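Endosialidase (Enterobacteria phage phi92, PDB 4HIZ) cleaves alpha-2,8 and alpha-2,9 linkages within sialic acid polymers, working as a trimeric phage endosialidase with a beta-propeller catalytic domain. Local coordinates at residues H208-G213 / F262-W267; G155-A160 / N326-P331; L33-T38 / S44-A49; I97-M102 / Y485-G490. All coordinates share one frame; numbering follows the deposited sequence.

Contact 1: residues H208-G213 / F262-W267; sequences HGLKVG and FGTRFW. With EDO (1,2-ethanediol), chain K.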
loop_
_atom_site.group_PDB
_atom_site.type_symbol
_atom_site.label_atom_id
_atom_site.label_comp_id
_atom_site.label_asym_id
_atom_site.label_seq_id
_atom_site.Cartn_x
_atom_site.Cartn_y
_atom_site.Cartn_z
ATOM N N HIS A 208 -10.395 -14.737 35.167
ATOM C CA HIS A 208 -10.494 -15.060 33.739
ATOM C C HIS A 208 -11.395 -14.098 32.941
ATOM O O HIS A 208 -11.201 -13.908 31.726
ATOM C CB HIS A 208 -10.931 -16.526 33.563
ATOM C CG HIS A 208 -12.193 -16.868 34.291
ATOM N ND1 HIS A 208 -13.441 -16.503 33.822
ATOM C CD2 HIS A 208 -12.405 -17.535 35.459
ATOM C CE1 HIS A 208 -14.366 -16.932 34.671
ATOM N NE2 HIS A 208 -13.762 -17.554 35.670
ATOM N N GLY A 209 -12.389 -13.506 33.601
ATOM C CA GLY A 209 -13.278 -12.563 32.944
ATOM C C GLY A 209 -14.200 -13.187 31.921
ATOM O O GLY A 209 -14.829 -12.476 31.151
ATOM N N LEU A 210 -14.294 -14.513 31.894
ATOM C CA LEU A 210 -15.126 -15.183 30.890
ATOM C C LEU A 210 -16.603 -15.286 31.321
ATOM O O LEU A 210 -16.917 -15.291 32.515
ATOM C CB LEU A 210 -14.589 -16.594 30.593
ATOM C CG LEU A 210 -13.110 -16.648 30.215
ATOM C CD1 LEU A 210 -12.568 -18.095 30.248
ATOM C CD2 LEU A 210 -12.940 -16.053 28.842
ATOM N N LYS A 211 -17.476 -15.383 30.328
ATOM C CA LYS A 211 -18.893 -15.638 30.523
ATOM C C LYS A 211 -19.284 -16.878 29.753
ATOM O O LYS A 211 -18.564 -17.311 28.842
ATOM C CB LYS A 211 -19.721 -14.446 30.041
ATOM C CG LYS A 211 -19.542 -13.199 30.912
ATOM C CD LYS A 211 -20.253 -11.995 30.320
ATOM C CE LYS A 211 -20.294 -10.839 31.344
ATOM N NZ LYS A 211 -21.526 -10.870 32.235
ATOM N N VAL A 212 -20.403 -17.483 30.137
ATOM C CA VAL A 212 -20.918 -18.615 29.387
ATOM C C VAL A 212 -21.054 -18.276 27.894
ATOM O O VAL A 212 -21.593 -17.205 27.520
ATOM C CB VAL A 212 -22.289 -19.032 29.937
ATOM C CG1 VAL A 212 -22.906 -20.109 29.055
ATOM C CG2 VAL A 212 -22.140 -19.529 31.376
ATOM N N GLY A 213 -20.566 -19.185 27.050
ATOM C CA GLY A 213 -20.627 -18.998 25.614
ATOM C C GLY A 213 -19.355 -18.399 25.051
ATOM O O GLY A 213 -19.155 -18.426 23.817
ATOM N N PHE A 262 -3.260 -21.335 27.341
ATOM C CA PHE A 262 -4.648 -20.918 27.188
ATOM C C PHE A 262 -4.725 -19.623 26.398
ATOM O O PHE A 262 -3.932 -18.707 26.630
ATOM C CB PHE A 262 -5.242 -20.677 28.590
ATOM C CG PHE A 262 -6.679 -20.205 28.569
ATOM C CD1 PHE A 262 -7.726 -21.119 28.436
ATOM C CD2 PHE A 262 -6.973 -18.854 28.636
ATOM C CE1 PHE A 262 -9.051 -20.686 28.407
ATOM C CE2 PHE A 262 -8.310 -18.401 28.584
ATOM C CZ PHE A 262 -9.339 -19.326 28.480
ATOM N N GLY A 263 -5.705 -19.536 25.491
ATOM C CA GLY A 263 -5.975 -18.260 24.833
ATOM C C GLY A 263 -7.477 -18.045 24.729
ATOM O O GLY A 263 -8.244 -19.000 24.518
ATOM N N THR A 264 -7.911 -16.795 24.887
ATOM C CA THR A 264 -9.273 -16.507 24.512
ATOM C C THR A 264 -9.350 -16.417 22.982
ATOM O O THR A 264 -8.314 -16.295 22.290
ATOM C CB THR A 264 -9.742 -15.176 25.083
ATOM O OG1 THR A 264 -8.873 -14.149 24.611
ATOM C CG2 THR A 264 -9.701 -15.220 26.626
ATOM N N ARG A 265 -10.573 -16.455 22.472
ATOM C CA ARG A 265 -10.861 -16.202 21.060
ATOM C C ARG A 265 -11.843 -15.045 20.993
ATOM O O ARG A 265 -13.062 -15.238 20.896
ATOM C CB ARG A 265 -11.438 -17.457 20.390
ATOM C CG ARG A 265 -10.440 -18.647 20.394
ATOM C CD ARG A 265 -10.950 -19.783 19.525
ATOM N NE ARG A 265 -11.952 -20.604 20.222
ATOM C CZ ARG A 265 -13.114 -20.992 19.712
ATOM N NH1 ARG A 265 -13.494 -20.591 18.500
ATOM N NH2 ARG A 265 -13.907 -21.782 20.434
ATOM N N PHE A 266 -11.301 -13.829 21.098
ATOM C CA PHE A 266 -12.090 -12.610 21.128
ATOM C C PHE A 266 -13.068 -12.538 19.944
ATOM O O PHE A 266 -14.248 -12.215 20.095
ATOM C CB PHE A 266 -11.113 -11.409 21.079
ATOM C CG PHE A 266 -11.787 -10.045 20.873
ATOM C CD1 PHE A 266 -12.258 -9.332 21.949
ATOM C CD2 PHE A 266 -11.874 -9.472 19.597
ATOM C CE1 PHE A 266 -12.843 -8.054 21.783
ATOM C CE2 PHE A 266 -12.461 -8.209 19.413
ATOM C CZ PHE A 266 -12.923 -7.486 20.495
ATOM N N TRP A 267 -12.559 -12.813 18.754
ATOM C CA TRP A 267 -13.338 -12.659 17.539
ATOM C C TRP A 267 -14.370 -13.734 17.312
ATOM O O TRP A 267 -15.242 -13.559 16.454
ATOM C CB TRP A 267 -12.393 -12.560 16.304
ATOM C CG TRP A 267 -11.502 -11.317 16.335
ATOM C CD1 TRP A 267 -11.821 -10.071 15.858
ATOM C CD2 TRP A 267 -10.190 -11.198 16.920
ATOM N NE1 TRP A 267 -10.777 -9.194 16.092
ATOM C CE2 TRP A 267 -9.763 -9.863 16.728
ATOM C CE3 TRP A 267 -9.341 -12.090 17.581
ATOM C CZ2 TRP A 267 -8.520 -9.399 17.155
ATOM C CZ3 TRP A 267 -8.075 -11.634 17.999
ATOM C CH2 TRP A 267 -7.681 -10.294 17.786
HETATM C C1 EDO K . -15.610 -12.879 36.740
HETATM O O1 EDO K . -15.250 -12.599 38.100
HETATM C C2 EDO K . -14.786 -14.035 36.188
HETATM O O2 EDO K . -13.363 -13.805 36.288
#

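Contact 2: residues G155-A160 / N326-P331; sequences GNRLYA and NAYSDP. With EDO (1,2-ethanediol), chain X.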
loop_
_atom_site.group_PDB
_atom_site.type_symbol
_atom_site.label_atom_id
_atom_site.label_comp_id
_atom_site.label_asym_id
_atom_site.label_seq_id
_atom_site.Cartn_x
_atom_site.Cartn_y
_atom_site.Cartn_z
ATOM N N GLY A 155 -11.405 -5.953 34.133
ATOM C CA GLY A 155 -11.425 -7.368 34.492
ATOM C C GLY A 155 -11.222 -8.306 33.303
ATOM O O GLY A 155 -11.961 -9.295 33.139
ATOM N N ASN A 156 -10.223 -7.999 32.475
ATOM C CA ASN A 156 -9.936 -8.781 31.260
ATOM C C ASN A 156 -11.085 -8.906 30.250
ATOM O O ASN A 156 -11.088 -9.830 29.432
ATOM C CB ASN A 156 -9.354 -10.170 31.637
ATOM C CG ASN A 156 -8.037 -10.027 32.342
ATOM O OD1 ASN A 156 -7.161 -9.279 31.864
ATOM N ND2 ASN A 156 -7.876 -10.693 33.501
ATOM N N ARG A 157 -12.036 -7.970 30.284
ATOM C CA ARG A 157 -13.027 -7.871 29.218
ATOM C C ARG A 157 -12.986 -6.482 28.587
ATOM O O ARG A 157 -12.734 -5.472 29.278
ATOM C CB ARG A 157 -14.446 -8.072 29.773
ATOM C CG ARG A 157 -14.671 -9.448 30.448
ATOM C CD ARG A 157 -16.161 -9.663 30.851
ATOM N NE ARG A 157 -17.045 -9.630 29.688
ATOM C CZ ARG A 157 -17.257 -10.655 28.859
ATOM N NH1 ARG A 157 -16.669 -11.830 29.063
ATOM N NH2 ARG A 157 -18.097 -10.517 27.836
ATOM N N LEU A 158 -13.296 -6.422 27.294
ATOM C CA LEU A 158 -13.565 -5.146 26.639
ATOM C C LEU A 158 -14.987 -4.698 26.954
ATOM O O LEU A 158 -15.929 -5.473 26.807
ATOM C CB LEU A 158 -13.465 -5.362 25.131
ATOM C CG LEU A 158 -13.572 -4.085 24.284
ATOM C CD1 LEU A 158 -12.390 -3.088 24.564
ATOM C CD2 LEU A 158 -13.643 -4.413 22.752
ATOM N N TYR A 159 -15.156 -3.441 27.346
ATOM C CA TYR A 159 -16.479 -2.875 27.542
ATOM C C TYR A 159 -16.621 -1.655 26.651
ATOM O O TYR A 159 -15.689 -0.882 26.524
ATOM C CB TYR A 159 -16.672 -2.456 29.011
ATOM C CG TYR A 159 -17.060 -3.625 29.887
ATOM C CD1 TYR A 159 -18.400 -4.033 29.991
ATOM C CD2 TYR A 159 -16.085 -4.356 30.569
ATOM C CE1 TYR A 159 -18.754 -5.165 30.780
ATOM C CE2 TYR A 159 -16.426 -5.481 31.372
ATOM C CZ TYR A 159 -17.746 -5.877 31.447
ATOM O OH TYR A 159 -18.084 -6.962 32.207
ATOM N N ALA A 160 -17.792 -1.482 26.059
ATOM C CA ALA A 160 -18.033 -0.298 25.250
ATOM C C ALA A 160 -19.501 0.101 25.391
ATOM O O ALA A 160 -20.382 -0.775 25.434
ATOM C CB ALA A 160 -17.693 -0.575 23.770
ATOM N N ASN A 326 -21.290 -3.291 39.579
ATOM C CA ASN A 326 -20.803 -4.599 39.170
ATOM C C ASN A 326 -21.364 -4.895 37.807
ATOM O O ASN A 326 -22.450 -5.443 37.664
ATOM C CB ASN A 326 -21.222 -5.678 40.160
ATOM C CG ASN A 326 -20.673 -7.071 39.792
ATOM O OD1 ASN A 326 -20.224 -7.341 38.656
ATOM N ND2 ASN A 326 -20.765 -7.978 40.753
ATOM N N ALA A 327 -20.604 -4.499 36.795
ATOM C CA ALA A 327 -21.077 -4.621 35.433
ATOM C C ALA A 327 -21.041 -6.067 34.938
ATOM O O ALA A 327 -21.663 -6.369 33.925
ATOM C CB ALA A 327 -20.238 -3.751 34.533
ATOM N N TYR A 328 -20.283 -6.941 35.614
ATOM C CA TYR A 328 -20.215 -8.333 35.191
ATOM C C TYR A 328 -21.534 -9.025 35.558
ATOM O O TYR A 328 -22.205 -9.610 34.713
ATOM C CB TYR A 328 -18.993 -9.043 35.812
ATOM C CG TYR A 328 -18.869 -10.509 35.416
ATOM C CD1 TYR A 328 -19.647 -11.491 36.050
ATOM C CD2 TYR A 328 -17.990 -10.909 34.404
ATOM C CE1 TYR A 328 -19.561 -12.827 35.675
ATOM C CE2 TYR A 328 -17.882 -12.241 34.030
ATOM C CZ TYR A 328 -18.666 -13.196 34.672
ATOM O OH TYR A 328 -18.568 -14.506 34.284
ATOM N N SER A 329 -21.923 -8.955 36.818
ATOM C CA SER A 329 -23.152 -9.620 37.242
ATOM C C SER A 329 -24.404 -8.838 36.856
ATOM O O SER A 329 -25.462 -9.431 36.644
ATOM C CB SER A 329 -23.131 -9.864 38.747
ATOM O OG SER A 329 -23.026 -8.638 39.445
ATOM N N ASP A 330 -24.275 -7.512 36.762
ATOM C CA ASP A 330 -25.428 -6.641 36.540
ATOM C C ASP A 330 -25.128 -5.535 35.570
ATOM O O ASP A 330 -25.078 -4.364 35.962
ATOM C CB ASP A 330 -25.886 -5.994 37.869
ATOM C CG ASP A 330 -26.398 -7.007 38.862
ATOM O OD1 ASP A 330 -27.544 -7.476 38.682
ATOM O OD2 ASP A 330 -25.661 -7.308 39.827
ATOM N N PRO A 331 -24.951 -5.896 34.301
ATOM C CA PRO A 331 -24.518 -4.890 33.310
ATOM C C PRO A 331 -25.551 -3.800 33.100
ATOM O O PRO A 331 -25.170 -2.732 32.686
ATOM C CB PRO A 331 -24.294 -5.714 32.016
ATOM C CG PRO A 331 -25.072 -7.015 32.251
ATOM C CD PRO A 331 -25.034 -7.259 33.742
HETATM C C1 EDO X . -16.970 -10.567 39.565
HETATM O O1 EDO X . -17.148 -11.979 39.791
HETATM C C2 EDO X . -18.267 -9.808 39.807
HETATM O O2 EDO X . -19.082 -10.523 40.743
HETATM O O HOH W 1 -20.662 -7.732 31.875
#

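Contact 3: residues L33-T38 / S44-A49; sequences LTFKVT and SKFKNA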
loop_
_atom_site.group_PDB
_atom_site.type_symbol
_atom_site.label_atom_id
_atom_site.label_comp_id
_atom_site.label_asym_id
_atom_site.label_seq_id
_atom_site.Cartn_x
_atom_site.Cartn_y
_atom_site.Cartn_z
ATOM N N LEU A 33 14.871 26.620 29.488
ATOM C CA LEU A 33 14.435 27.858 30.108
ATOM C C LEU A 33 13.351 28.531 29.255
ATOM O O LEU A 33 13.143 28.178 28.073
ATOM C CB LEU A 33 15.646 28.781 30.322
ATOM C CG LEU A 33 16.675 28.117 31.262
ATOM C CD1 LEU A 33 17.978 28.926 31.334
ATOM C CD2 LEU A 33 16.059 27.837 32.697
ATOM N N THR A 34 12.662 29.497 29.851
ATOM C CA THR A 34 11.501 30.123 29.225
ATOM C C THR A 34 11.699 31.639 29.093
ATOM O O THR A 34 12.100 32.310 30.046
ATOM C CB THR A 34 10.241 29.815 30.049
ATOM O OG1 THR A 34 10.039 28.392 30.085
ATOM C CG2 THR A 34 9.042 30.458 29.426
ATOM N N PHE A 35 11.457 32.162 27.896
ATOM C CA PHE A 35 11.581 33.597 27.637
ATOM C C PHE A 35 10.193 34.219 27.582
ATOM O O PHE A 35 9.269 33.579 27.115
ATOM C CB PHE A 35 12.250 33.823 26.277
ATOM C CG PHE A 35 13.618 33.219 26.177
ATOM C CD1 PHE A 35 14.725 33.903 26.665
ATOM C CD2 PHE A 35 13.794 31.976 25.597
ATOM C CE1 PHE A 35 15.988 33.350 26.588
ATOM C CE2 PHE A 35 15.068 31.404 25.504
ATOM C CZ PHE A 35 16.164 32.095 26.003
ATOM N N LYS A 36 10.064 35.479 27.991
ATOM C CA LYS A 36 8.821 36.216 27.808
ATOM C C LYS A 36 9.024 37.131 26.618
ATOM O O LYS A 36 9.945 37.939 26.601
ATOM C CB LYS A 36 8.481 37.041 29.043
ATOM C CG LYS A 36 8.502 36.210 30.312
ATOM C CD LYS A 36 7.424 36.641 31.292
ATOM C CE LYS A 36 7.474 35.794 32.564
ATOM N NZ LYS A 36 7.617 34.331 32.250
ATOM N N VAL A 37 8.188 36.982 25.609
ATOM C CA VAL A 37 8.487 37.663 24.359
ATOM C C VAL A 37 7.339 38.542 23.940
ATOM O O VAL A 37 6.182 38.306 24.282
ATOM C CB VAL A 37 8.811 36.684 23.214
ATOM C CG1 VAL A 37 10.059 35.863 23.548
ATOM C CG2 VAL A 37 7.587 35.779 22.903
ATOM N N THR A 38 7.681 39.582 23.192
ATOM C CA THR A 38 6.696 40.514 22.678
ATOM C C THR A 38 5.993 39.969 21.419
ATOM O O THR A 38 4.846 40.320 21.103
ATOM C CB THR A 38 7.419 41.829 22.307
ATOM O OG1 THR A 38 8.461 41.536 21.355
ATOM C CG2 THR A 38 8.056 42.467 23.551
ATOM N N SER A 44 11.996 27.710 15.112
ATOM C CA SER A 44 12.736 26.576 14.567
ATOM C C SER A 44 14.257 26.718 14.739
ATOM O O SER A 44 14.992 25.742 14.576
ATOM C CB SER A 44 12.380 26.374 13.099
ATOM O OG SER A 44 12.720 27.526 12.375
ATOM N N LYS A 45 14.724 27.918 15.090
ATOM C CA LYS A 45 16.151 28.159 15.341
ATOM C C LYS A 45 16.558 27.975 16.818
ATOM O O LYS A 45 17.697 28.304 17.208
ATOM C CB LYS A 45 16.554 29.558 14.877
ATOM C CG LYS A 45 16.348 29.810 13.381
ATOM C CD LYS A 45 16.994 28.717 12.502
ATOM C CE LYS A 45 18.518 28.775 12.515
ATOM N NZ LYS A 45 19.196 27.747 11.624
ATOM N N PHE A 46 15.653 27.448 17.631
ATOM C CA PHE A 46 15.961 27.189 19.035
ATOM C C PHE A 46 15.818 25.706 19.289
ATOM O O PHE A 46 14.997 25.022 18.634
ATOM C CB PHE A 46 14.943 27.850 19.949
ATOM C CG PHE A 46 15.009 29.352 19.980
ATOM C CD1 PHE A 46 14.430 30.103 18.964
ATOM C CD2 PHE A 46 15.613 30.013 21.058
ATOM C CE1 PHE A 46 14.448 31.504 19.008
ATOM C CE2 PHE A 46 15.654 31.423 21.118
ATOM C CZ PHE A 46 15.073 32.170 20.093
ATOM N N LYS A 47 16.573 25.201 20.262
ATOM C CA LYS A 47 16.160 23.958 20.900
ATOM C C LYS A 47 16.061 24.164 22.395
ATOM O O LYS A 47 16.624 25.115 22.949
ATOM C CB LYS A 47 17.139 22.806 20.607
ATOM C CG LYS A 47 18.486 22.919 21.312
ATOM C CD LYS A 47 19.250 21.588 21.267
ATOM C CE LYS A 47 20.642 21.739 21.882
ATOM N NZ LYS A 47 21.435 20.487 21.823
ATOM N N ASN A 48 15.299 23.290 23.034
ATOM C CA ASN A 48 15.158 23.305 24.491
ATOM C C ASN A 48 14.714 24.670 25.030
ATOM O O ASN A 48 15.194 25.112 26.069
ATOM C CB ASN A 48 16.483 22.907 25.140
ATOM C CG ASN A 48 17.005 21.570 24.628
ATOM O OD1 ASN A 48 16.241 20.728 24.152
ATOM N ND2 ASN A 48 18.306 21.371 24.730
ATOM N N ALA A 49 13.778 25.323 24.347
ATOM C CA ALA A 49 13.390 26.667 24.736
ATOM C C ALA A 49 11.880 26.789 24.704
ATOM O O ALA A 49 11.205 26.087 23.937
ATOM C CB ALA A 49 14.031 27.700 23.764
#

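Contact 4: residues I97-M102 / Y485-G490; sequences IYAPFM and YYIFGG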
loop_
_atom_site.group_PDB
_atom_site.type_symbol
_atom_site.label_atom_id
_atom_site.label_comp_id
_atom_site.label_asym_id
_atom_site.label_seq_id
_atom_site.Cartn_x
_atom_site.Cartn_y
_atom_site.Cartn_z
ATOM N N ILE A 97 -1.075 -0.968 22.129
ATOM C CA ILE A 97 -1.820 0.288 22.282
ATOM C C ILE A 97 -3.011 0.277 21.325
ATOM O O ILE A 97 -2.850 0.056 20.123
ATOM C CB ILE A 97 -0.916 1.501 21.962
ATOM C CG1 ILE A 97 0.353 1.462 22.823
ATOM C CG2 ILE A 97 -1.688 2.845 22.180
ATOM C CD1 ILE A 97 1.507 2.290 22.220
ATOM N N TYR A 98 -4.213 0.514 21.867
ATOM C CA TYR A 98 -5.435 0.542 21.072
ATOM C C TYR A 98 -5.964 1.958 20.951
ATOM O O TYR A 98 -6.111 2.680 21.956
ATOM C CB TYR A 98 -6.538 -0.303 21.734
ATOM C CG TYR A 98 -6.224 -1.800 21.757
ATOM C CD1 TYR A 98 -5.337 -2.350 22.701
ATOM C CD2 TYR A 98 -6.853 -2.659 20.865
ATOM C CE1 TYR A 98 -5.091 -3.709 22.727
ATOM C CE2 TYR A 98 -6.593 -4.030 20.868
ATOM C CZ TYR A 98 -5.724 -4.542 21.813
ATOM O OH TYR A 98 -5.484 -5.890 21.805
ATOM N N ALA A 99 -6.239 2.356 19.715
ATOM C CA ALA A 99 -6.827 3.669 19.435
ATOM C C ALA A 99 -8.167 3.474 18.700
ATOM O O ALA A 99 -8.237 3.457 17.442
ATOM C CB ALA A 99 -5.847 4.531 18.546
ATOM N N PRO A 100 -9.257 3.330 19.469
ATOM C CA PRO A 100 -10.568 3.210 18.848
ATOM C C PRO A 100 -11.050 4.590 18.411
ATOM O O PRO A 100 -10.631 5.606 18.978
ATOM C CB PRO A 100 -11.466 2.693 19.999
ATOM C CG PRO A 100 -10.465 2.174 21.053
ATOM C CD PRO A 100 -9.325 3.171 20.930
ATOM N N PHE A 101 -11.874 4.613 17.370
ATOM C CA PHE A 101 -12.324 5.880 16.755
ATOM C C PHE A 101 -13.540 5.533 15.899
ATOM O O PHE A 101 -14.057 4.401 15.978
ATOM C CB PHE A 101 -11.185 6.498 15.903
ATOM C CG PHE A 101 -10.812 5.691 14.683
ATOM C CD1 PHE A 101 -9.967 4.542 14.793
ATOM C CD2 PHE A 101 -11.248 6.090 13.422
ATOM C CE1 PHE A 101 -9.596 3.812 13.651
ATOM C CE2 PHE A 101 -10.894 5.371 12.261
ATOM C CZ PHE A 101 -10.058 4.225 12.375
ATOM N N MET A 102 -14.079 6.487 15.141
ATOM C CA MET A 102 -15.163 6.166 14.228
ATOM C C MET A 102 -14.726 6.553 12.801
ATOM O O MET A 102 -14.116 7.619 12.597
ATOM C CB MET A 102 -16.456 6.913 14.656
ATOM C CG MET A 102 -17.017 6.252 15.987
ATOM S SD MET A 102 -18.462 7.213 16.525
ATOM C CE MET A 102 -17.704 8.629 17.294
ATOM N N TYR A 485 0.564 8.884 25.557
ATOM C CA TYR A 485 0.071 9.124 24.197
ATOM C C TYR A 485 -1.176 10.004 24.254
ATOM O O TYR A 485 -2.162 9.649 24.909
ATOM C CB TYR A 485 -0.315 7.812 23.514
ATOM C CG TYR A 485 0.853 6.838 23.492
ATOM C CD1 TYR A 485 1.107 6.005 24.595
ATOM C CD2 TYR A 485 1.704 6.743 22.387
ATOM C CE1 TYR A 485 2.182 5.127 24.625
ATOM C CE2 TYR A 485 2.761 5.860 22.405
ATOM C CZ TYR A 485 2.994 5.066 23.503
ATOM O OH TYR A 485 4.086 4.190 23.512
ATOM N N TYR A 486 -1.116 11.143 23.565
ATOM C CA TYR A 486 -2.340 11.906 23.288
ATOM C C TYR A 486 -2.684 11.588 21.850
ATOM O O TYR A 486 -1.913 11.927 20.936
ATOM C CB TYR A 486 -2.094 13.402 23.489
ATOM C CG TYR A 486 -3.214 14.343 22.995
ATOM C CD1 TYR A 486 -4.543 14.106 23.307
ATOM C CD2 TYR A 486 -2.922 15.468 22.209
ATOM C CE1 TYR A 486 -5.548 14.957 22.921
ATOM C CE2 TYR A 486 -3.919 16.345 21.789
ATOM C CZ TYR A 486 -5.239 16.073 22.149
ATOM O OH TYR A 486 -6.238 16.924 21.738
ATOM N N ILE A 487 -3.818 10.938 21.634
ATOM C CA ILE A 487 -4.139 10.412 20.308
ATOM C C ILE A 487 -5.403 11.135 19.891
ATOM O O ILE A 487 -6.428 11.107 20.600
ATOM C CB ILE A 487 -4.354 8.881 20.341
ATOM C CG1 ILE A 487 -3.132 8.230 21.007
ATOM C CG2 ILE A 487 -4.585 8.312 18.905
ATOM C CD1 ILE A 487 -3.159 6.688 20.972
ATOM N N PHE A 488 -5.344 11.794 18.744
ATOM C CA PHE A 488 -6.334 12.844 18.472
ATOM C C PHE A 488 -6.391 13.166 16.988
ATOM O O PHE A 488 -5.602 12.638 16.204
ATOM C CB PHE A 488 -6.009 14.112 19.273
ATOM C CG PHE A 488 -4.736 14.809 18.838
ATOM C CD1 PHE A 488 -3.495 14.246 19.102
ATOM C CD2 PHE A 488 -4.788 16.022 18.156
ATOM C CE1 PHE A 488 -2.305 14.867 18.711
ATOM C CE2 PHE A 488 -3.619 16.661 17.760
ATOM C CZ PHE A 488 -2.364 16.084 18.045
ATOM N N GLY A 489 -7.316 14.062 16.607
ATOM C CA GLY A 489 -7.532 14.343 15.180
ATOM C C GLY A 489 -6.809 15.551 14.623
ATOM O O GLY A 489 -6.504 16.510 15.334
ATOM N N GLY A 490 -6.489 15.452 13.329
ATOM C CA GLY A 490 -6.050 16.619 12.553
ATOM C C GLY A 490 -6.454 16.441 11.102
ATOM O O GLY A 490 -6.771 15.312 10.694
#

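Contact 1: residues H208-G213 / F262-W267
Leu210, in the loop between strands 200-204 and 215-219, faces strand 261-264 without pairing with it; the nearest alpha carbons, those of Leu210 and Thr264, are 8.8 Å apart. No hydrogen bond spans the gap, and Leu210 does the bridging with its two methyls. Leu210 CD1 meets the far end of the Phe262 ring obliquely, 3.9 Å from Phe262 CZ, the two side chains coming from opposite directions. Leu210 CD2 lies 4.0 Å from Thr264 CG2. With its CG anti to the backbone N (chi1 179°), Phe262 sends its ring out from the strand to reach the leucine. The threonine hydroxyl is engaged elsewhere, with Met182 O and Tyr184 N. On the loop side, Leu210 N donates to His208 ND1 (2.9 Å, 158°) and lies near the imidazole plane, which ties the ring to the turn. Over one face of this ring sits an ethanediol, probably from the crystallisation liquor, whose O2 accepts from Gly209 N at 2.9 Å. Val216 and Phe241 also touch both Leu210 and Phe262. The result is a small, buried apolar cluster, in which a connecting loop closes over one face of the antiparallel sheet inserted between propeller strands 172-181 and 272-275.

Contact 2: residues G155-A160 / N326-P331
Apolar contacts between Arg157 and Tyr159 of strand 157-166 and the loop around Tyr328 are loose. Arg157 CD reaches the edge of the Tyr328 ring, close to its plane, 4.2 Å from Tyr328 CD2; the two side chains cross at about a right angle, with guanidinium and ring planes 83° apart. Further along the strand, Tyr159 CE1 lies 4.3 Å from Ala327 CB, which approaches the ring obliquely.

The polar link across the contact is made by water. Tyr159 OH is 4.0 Å from Ala327 O, too far for a direct bond, and a water in the plane of the phenol ring joins them: it accepts from Tyr159 OH at 2.7 Å and donates to Ala327 O. The polar ends of the other two side chains look elsewhere, Arg157 to Gly209 O, Ser179 and the carboxylate of Asp214, Tyr328 OH to Leu210 O.

Hydrogen bonds inside 326-331 shape the loop. Asn326 OD1 accepts from Ser329 N at 3.0 Å, almost straight at 175° but from well above the carbonyl plane, and weakly from Tyr328 N. Asp330 N closes the turn onto Asn326 O at 2.9 Å. The bond from Ser329 N to Asn326 OD1 makes an Asx motif, set in the loop between strands 318-324 and 335-338 and docked against the neighbouring four-stranded sheet, as adjacent blades meet in a beta-propeller.

Contact 3: residues L33-T38 / S44-A49
The Phe35 ring presents an edge to Ala49: Ala49 CB lies close to the ring plane, 4.2 Å from Phe35 CE2. That same corner of the ring meets Phe46, and here the two rings approach obliquely, CE2 of Phe35 4.4 Å from CE2 of Phe46. Phe46 also makes an edge-to-face contact with Phe51 and rests on Ile28, which links it to strands 49-53 and 28-31. With CG anti to the carbonyl carbon, beside the backbone N (chi1 -59°), the Phe35 ring reaches across to both Ala49 and Phe46.

The two segments belong to the N-terminal extension of the endosialidase, where strand 33-36 is outermost, within this chain, in a mixed sheet and runs parallel to strand 49-53. The chain returns through the 3-10 turn at Ser44 and Lys45 and bends a corner at Lys47 and Asn48 before entering that second strand. At the corner the backbones come close, with Leu33 O 3.7 Å from Ala49 CA and Leu33 N 3.8 Å from Asn48 O, yet no hydrogen bond joins the two segments. Instead, Leu33 and Phe35 bond through their backbones to Ala50. Asn48 ND2 holds to Asp29, while Lys45 forms a salt bridge with Asp70 of a neighbouring subunit.

Contact 4: residues I97-M102 / Y485-G490
Ile97 extends CG1 anti to its carbonyl carbon (chi1 -55°) with CD1 carried outward by an extended chi2 of 158°, and this lays the terminal methyl over one face of the Tyr485 ring. Ile97 CD1 is 3.4 Å from Tyr485 CZ and sits almost evenly between CE1 and CE2, a close seat over the phenol end, the two side chains crossing at about a right angle. Tyr485 OH is bonded to Asp122 O, which helps hold the hydroxyl end of the ring in place against the methyl. One step along, CG2 of Ile487 packs against Ala99 CB at 4.0 Å, while its CD1 reaches back to Ile97 CG2 at 4.3 Å. Alternate residues thus interlock, Ile97 and Ala99 pointing at Tyr485 and Ile487.

No hydrogen bonds pass between the strands. Their segment axes come within 8.9 Å and run in nearly the same direction, 26° apart. Each strand belongs to its own antiparallel sheet, 96-104 pairing with 113-119 and 483-490 with 473-480 and 516-523. Strand 71-75, from much earlier in the chain, joins the sheet of 483-490. Packing between segments 383 residues apart is consistent with early and late blades meeting where a beta-propeller closes its ring.

How the contacts relate
Contact 3 comes first along the chain and stands apart in the N-terminal extension, its centre about 30 Å from that of contact 4, 48 Å from that of contact 2 and 53 Å from that of contact 1. The other three all lie in the catalytic propeller region and enclose one another: 97-102 with 485-490 brackets contact 2, which in turn brackets contact 1. Contacts 1 and 2 are direct neighbours, centres about 13 Å apart, joined by two hydrogen bonds and by packing of Lys211 on Arg157 and Phe266 on Leu158; through them the inserted sheet is held against strand 157-166 and the loop 326-331. Contact 4, with nearest atoms about 6 and 7 Å from these two, joins early and late strands of the propeller.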